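Local coordinates for protein putative NAD(P)H-dependent FMN-containing oxidoreductase YwqN (Bacillus subtilis, PDB 1RLI) that probably acts as an NAD(P)H-dependent, FMN-containing oxidoreductase of the SsuE family, at residues A7-G12 and G88-F93; L75-P80 and M146-K151. All coordinates share one frame; numbering follows the deposited sequence.

The two contacts share the centre of one mixed sheet, where strands 6-10 and 74-80 lie side by side, and their centres are about 11 Å apart. Contact 1 sets the first of these strands against helix 88-95; contact 2 ties the second to the chain entering strand 149-157, the outermost strand of this chain on that side. Backbone hydrogen bonds probably join them directly, I9 N to I76 O at 2.8 Å and I76 N to A7 O at 2.8 Å. Side chains meet as well: I9 CD1 lies 3.4 Å from F77 CE1, so one hydrophobic core runs through both. The side chain of T89 in contact 1 is about 5 Å from a bound platinum(II) ion.

Contact 1 of 2, residues A7-G12 and G88-F93; sequences AVINGG and GTLKLF
I9, near the end of strand 6-10, reaches across to the first turns of helix 88-95 with both branches of its side chain. From CB, the methyl CG2 stands anti to the backbone N and meets L90 CD1 at 4.2 Å, the two side chains crossing at about a right angle. The other branch leaves CB as CG1, beside the backbone N (chi1 -60°), and runs on extended to CD1, which comes obliquely to the F93 ring, 4.4 Å from CE2. F93 continues the apolar layer onto helix 62-70.

Beyond the strand the contact turns polar. T89 OG1 lies 3.1 Å from G11 O at a poor angle for a bond; S87 OG, just before the helix segment, hydrogen-bonds both and so bridges them. A water 2.7 Å from T89 OG1 accepts from it and donates to G12 O at 2.9 Å. N10 takes its side chain the other way, where OD1 accepts from G12 N at 2.7 Å in the carbonyl plane. This Asx turn shapes the chain as it leaves the first strand, at the C-terminal edge of the parallel strands, where flavodoxin-like proteins bind the phosphate of FMN and where this protein, modelled without FMN, probably does so too.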
loop_
_atom_site.group_PDB
_atom_site.type_symbol
_atom_site.label_atom_id
_atom_site.label_comp_id
_atom_site.label_asym_id
_atom_site.label_seq_id
_atom_site.Cartn_x
_atom_site.Cartn_y
_atom_site.Cartn_z
ATOM N N ALA D 7 26.670 -6.409 0.484
ATOM C CA ALA D 7 26.321 -7.548 -0.355
ATOM C C ALA D 7 25.194 -7.130 -1.286
ATOM O O ALA D 7 24.294 -6.395 -0.878
ATOM C CB ALA D 7 25.850 -8.723 0.501
ATOM N N VAL D 8 25.278 -7.558 -2.538
ATOM C CA VAL D 8 24.214 -7.299 -3.485
ATOM C C VAL D 8 23.647 -8.672 -3.776
ATOM O O VAL D 8 24.366 -9.557 -4.249
ATOM C CB VAL D 8 24.707 -6.685 -4.805
ATOM C CG1 VAL D 8 23.547 -6.644 -5.794
ATOM C CG2 VAL D 8 25.228 -5.292 -4.575
ATOM N N ILE D 9 22.370 -8.856 -3.458
ATOM C CA ILE D 9 21.684 -10.129 -3.682
ATOM C C ILE D 9 20.861 -9.918 -4.937
ATOM O O ILE D 9 19.805 -9.271 -4.916
ATOM C CB ILE D 9 20.775 -10.462 -2.493
ATOM C CG1 ILE D 9 21.638 -10.574 -1.230
ATOM C CG2 ILE D 9 20.017 -11.756 -2.755
ATOM C CD1 ILE D 9 20.853 -10.594 0.021
ATOM N N ASN D 10 21.351 -10.484 -6.030
ATOM C CA ASN D 10 20.723 -10.299 -7.325
ATOM C C ASN D 10 19.801 -11.445 -7.721
ATOM O O ASN D 10 20.262 -12.560 -7.953
ATOM C CB ASN D 10 21.831 -10.129 -8.363
ATOM C CG ASN D 10 21.315 -9.680 -9.696
ATOM O OD1 ASN D 10 20.155 -9.888 -10.025
ATOM N ND2 ASN D 10 22.190 -9.062 -10.489
ATOM N N GLY D 11 18.499 -11.149 -7.804
ATOM C CA GLY D 11 17.521 -12.150 -8.175
ATOM C C GLY D 11 17.049 -11.950 -9.601
ATOM O O GLY D 11 15.992 -12.435 -9.995
ATOM N N GLY D 12 17.838 -11.227 -10.385
ATOM C CA GLY D 12 17.457 -11.002 -11.766
ATOM C C GLY D 12 18.325 -11.843 -12.675
ATOM O O GLY D 12 18.694 -12.968 -12.336
ATOM N N GLY D 88 11.046 -14.998 -8.962
ATOM C CA GLY D 88 10.839 -16.306 -8.368
ATOM C C GLY D 88 12.047 -16.680 -7.517
ATOM O O GLY D 88 11.897 -17.235 -6.425
ATOM N N THR D 89 13.254 -16.385 -7.993
ATOM C CA THR D 89 14.436 -16.732 -7.207
ATOM C C THR D 89 14.518 -15.978 -5.888
ATOM O O THR D 89 14.835 -16.571 -4.865
ATOM C CB THR D 89 15.742 -16.499 -7.986
ATOM O OG1 THR D 89 15.799 -15.147 -8.453
ATOM C CG2 THR D 89 15.824 -17.454 -9.183
ATOM N N LEU D 90 14.216 -14.678 -5.887
ATOM C CA LEU D 90 14.309 -13.935 -4.629
ATOM C C LEU D 90 13.202 -14.337 -3.669
ATOM O O LEU D 90 13.417 -14.369 -2.443
ATOM C CB LEU D 90 14.278 -12.412 -4.861
ATOM C CG LEU D 90 14.510 -11.550 -3.602
ATOM C CD1 LEU D 90 15.858 -11.916 -2.946
ATOM C CD2 LEU D 90 14.512 -10.065 -3.969
ATOM N N LYS D 91 12.022 -14.654 -4.196
ATOM C CA LYS D 91 10.895 -15.079 -3.343
ATOM C C LYS D 91 11.218 -16.407 -2.633
ATOM O O LYS D 91 10.987 -16.536 -1.430
ATOM C CB LYS D 91 9.615 -15.221 -4.181
ATOM C CG LYS D 91 8.432 -15.882 -3.476
ATOM C CD LYS D 91 7.982 -15.096 -2.262
ATOM C CE LYS D 91 6.687 -15.689 -1.694
ATOM N NZ LYS D 91 6.389 -15.101 -0.355
ATOM N N LEU D 92 11.784 -17.382 -3.352
ATOM C CA LEU D 92 12.109 -18.656 -2.707
ATOM C C LEU D 92 13.265 -18.484 -1.720
ATOM O O LEU D 92 13.329 -19.181 -0.691
ATOM C CB LEU D 92 12.449 -19.732 -3.760
ATOM C CG LEU D 92 11.246 -20.568 -4.237
ATOM C CD1 LEU D 92 10.142 -19.655 -4.805
ATOM C CD2 LEU D 92 11.716 -21.591 -5.274
ATOM N N PHE D 93 14.174 -17.549 -2.016
ATOM C CA PHE D 93 15.314 -17.276 -1.128
ATOM C C PHE D 93 14.811 -16.691 0.198
ATOM O O PHE D 93 15.131 -17.187 1.285
ATOM C CB PHE D 93 16.263 -16.276 -1.789
ATOM C CG PHE D 93 17.417 -15.881 -0.912
ATOM C CD1 PHE D 93 18.451 -16.785 -0.651
ATOM C CD2 PHE D 93 17.457 -14.618 -0.330
ATOM C CE1 PHE D 93 19.522 -16.425 0.190
ATOM C CE2 PHE D 93 18.522 -14.243 0.511
ATOM C CZ PHE D 93 19.559 -15.156 0.768
HETATM O O HOH W 1 17.881 -14.806 -10.202
#

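Contact 2 of 2, residues L75-P80 and M146-K151; sequences LIFATP and MGMSFK
A single methyl group, M148 CE, carries this contact: it touches L75 CD1 at 3.9 Å and comes to F77 CE2 at 4.4 Å. Its path explains the reach. M148 CG starts beside the backbone N and anti to the carbonyl carbon (chi1 -56°), the chain then runs extended to SD, and a bend at the last torsion (chi3 64°) turns CE toward strand 74-80. There the methyl arrives at the edge of the F77 ring, near the ring plane, while the L75 and M148 side chains cross at about a right angle. L75 itself has CG beside its backbone N and an extended second torsion; its tip approaches M148 more closely than the direction of its CB would suggest.

In this flavodoxin-like alpha/beta fold, the contact joins strand 74-80 to the residue just before strand 149-157, past the intervening strand 117-124. M148 directly follows G147, whose positive phi closes helix 133-146 with a Schellman motif. M113 of helix 109-114 packs against both L75 and M148, and F143 of helix 133-146 meets M148 and the F77 ring. At the far end of strand 74-80, T79 OG1 donates to P80 O at 2.8 Å, approaching 19° off the carbonyl plane, and also accepts from S87 N.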
loop_
_atom_site.group_PDB
_atom_site.type_symbol
_atom_site.label_atom_id
_atom_site.label_comp_id
_atom_site.label_asym_id
_atom_site.label_seq_id
_atom_site.Cartn_x
_atom_site.Cartn_y
_atom_site.Cartn_z
ATOM N N LEU D 75 22.851 -4.763 3.073
ATOM C CA LEU D 75 22.346 -5.714 2.084
ATOM C C LEU D 75 21.488 -5.007 1.047
ATOM O O LEU D 75 20.543 -4.303 1.415
ATOM C CB LEU D 75 21.492 -6.793 2.755
ATOM C CG LEU D 75 22.104 -7.603 3.900
ATOM C CD1 LEU D 75 21.084 -8.680 4.336
ATOM C CD2 LEU D 75 23.410 -8.238 3.449
ATOM N N ILE D 76 21.803 -5.212 -0.234
ATOM C CA ILE D 76 21.028 -4.626 -1.326
ATOM C C ILE D 76 20.322 -5.744 -2.079
ATOM O O ILE D 76 20.959 -6.612 -2.666
ATOM C CB ILE D 76 21.926 -3.832 -2.310
ATOM C CG1 ILE D 76 22.588 -2.688 -1.544
ATOM C CG2 ILE D 76 21.081 -3.273 -3.463
ATOM C CD1 ILE D 76 23.619 -1.895 -2.329
ATOM N N PHE D 77 18.993 -5.729 -2.034
ATOM C CA PHE D 77 18.203 -6.759 -2.709
ATOM C C PHE D 77 17.825 -6.180 -4.043
ATOM O O PHE D 77 17.118 -5.182 -4.101
ATOM C CB PHE D 77 16.958 -7.065 -1.882
ATOM C CG PHE D 77 17.264 -7.750 -0.588
ATOM C CD1 PHE D 77 17.273 -9.136 -0.505
ATOM C CD2 PHE D 77 17.600 -7.006 0.542
ATOM C CE1 PHE D 77 17.618 -9.768 0.692
ATOM C CE2 PHE D 77 17.943 -7.635 1.729
ATOM C CZ PHE D 77 17.951 -9.022 1.797
ATOM N N ALA D 78 18.302 -6.801 -5.116
ATOM C CA ALA D 78 18.025 -6.307 -6.460
ATOM C C ALA D 78 17.148 -7.298 -7.193
ATOM O O ALA D 78 17.482 -8.481 -7.292
ATOM C CB ALA D 78 19.339 -6.094 -7.214
ATOM N N THR D 79 16.042 -6.823 -7.752
ATOM C CA THR D 79 15.145 -7.766 -8.421
ATOM C C THR D 79 14.291 -7.199 -9.529
ATOM O O THR D 79 13.947 -6.030 -9.512
ATOM C CB THR D 79 14.136 -8.363 -7.405
ATOM O OG1 THR D 79 13.290 -9.329 -8.053
ATOM C CG2 THR D 79 13.221 -7.230 -6.846
ATOM N N PRO D 80 13.962 -8.029 -10.524
ATOM C CA PRO D 80 13.100 -7.525 -11.587
ATOM C C PRO D 80 11.710 -7.635 -10.966
ATOM O O PRO D 80 11.517 -8.385 -9.994
ATOM C CB PRO D 80 13.310 -8.533 -12.723
ATOM C CG PRO D 80 13.701 -9.784 -12.029
ATOM C CD PRO D 80 14.621 -9.281 -10.928
ATOM N N MET D 146 12.226 -8.711 10.498
ATOM C CA MET D 146 13.588 -9.111 10.811
ATOM C C MET D 146 14.310 -8.045 11.627
ATOM O O MET D 146 15.437 -8.261 12.052
ATOM C CB MET D 146 14.378 -9.386 9.524
ATOM C CG MET D 146 13.877 -10.560 8.687
ATOM S SD MET D 146 13.941 -12.175 9.513
ATOM C CE MET D 146 15.736 -12.519 9.541
ATOM N N GLY D 147 13.662 -6.905 11.842
ATOM C CA GLY D 147 14.276 -5.827 12.603
ATOM C C GLY D 147 15.312 -5.060 11.812
ATOM O O GLY D 147 16.050 -4.230 12.351
ATOM N N MET D 148 15.366 -5.332 10.518
ATOM C CA MET D 148 16.309 -4.683 9.621
ATOM C C MET D 148 15.817 -3.297 9.216
ATOM O O MET D 148 14.645 -3.125 8.908
ATOM C CB MET D 148 16.469 -5.549 8.372
ATOM C CG MET D 148 16.893 -6.991 8.693
ATOM S SD MET D 148 16.633 -8.135 7.322
ATOM C CE MET D 148 17.806 -7.392 6.111
ATOM N N SER D 149 16.715 -2.317 9.211
ATOM C CA SER D 149 16.344 -0.968 8.816
ATOM C C SER D 149 16.278 -0.873 7.285
ATOM O O SER D 149 17.243 -1.165 6.595
ATOM C CB SER D 149 17.365 0.040 9.344
ATOM O OG SER D 149 17.408 -0.006 10.758
ATOM N N PHE D 150 15.130 -0.439 6.783
ATOM C CA PHE D 150 14.897 -0.301 5.345
ATOM C C PHE D 150 15.295 1.119 5.050
ATOM O O PHE D 150 14.498 2.043 5.245
ATOM C CB PHE D 150 13.404 -0.525 5.046
ATOM C CG PHE D 150 13.081 -0.696 3.587
ATOM C CD1 PHE D 150 14.082 -0.708 2.618
ATOM C CD2 PHE D 150 11.761 -0.856 3.186
ATOM C CE1 PHE D 150 13.750 -0.879 1.242
ATOM C CE2 PHE D 150 11.425 -1.029 1.844
ATOM C CZ PHE D 150 12.413 -1.041 0.871
ATOM N N LYS D 151 16.539 1.270 4.579
ATOM C CA LYS D 151 17.166 2.564 4.318
ATOM C C LYS D 151 16.844 3.281 3.015
ATOM O O LYS D 151 16.953 4.505 2.951
ATOM C CB LYS D 151 18.680 2.414 4.423
ATOM C CG LYS D 151 19.169 1.970 5.802
ATOM C CD LYS D 151 18.875 3.026 6.855
ATOM C CE LYS D 151 19.584 2.706 8.172
ATOM N NZ LYS D 151 19.228 3.660 9.261
#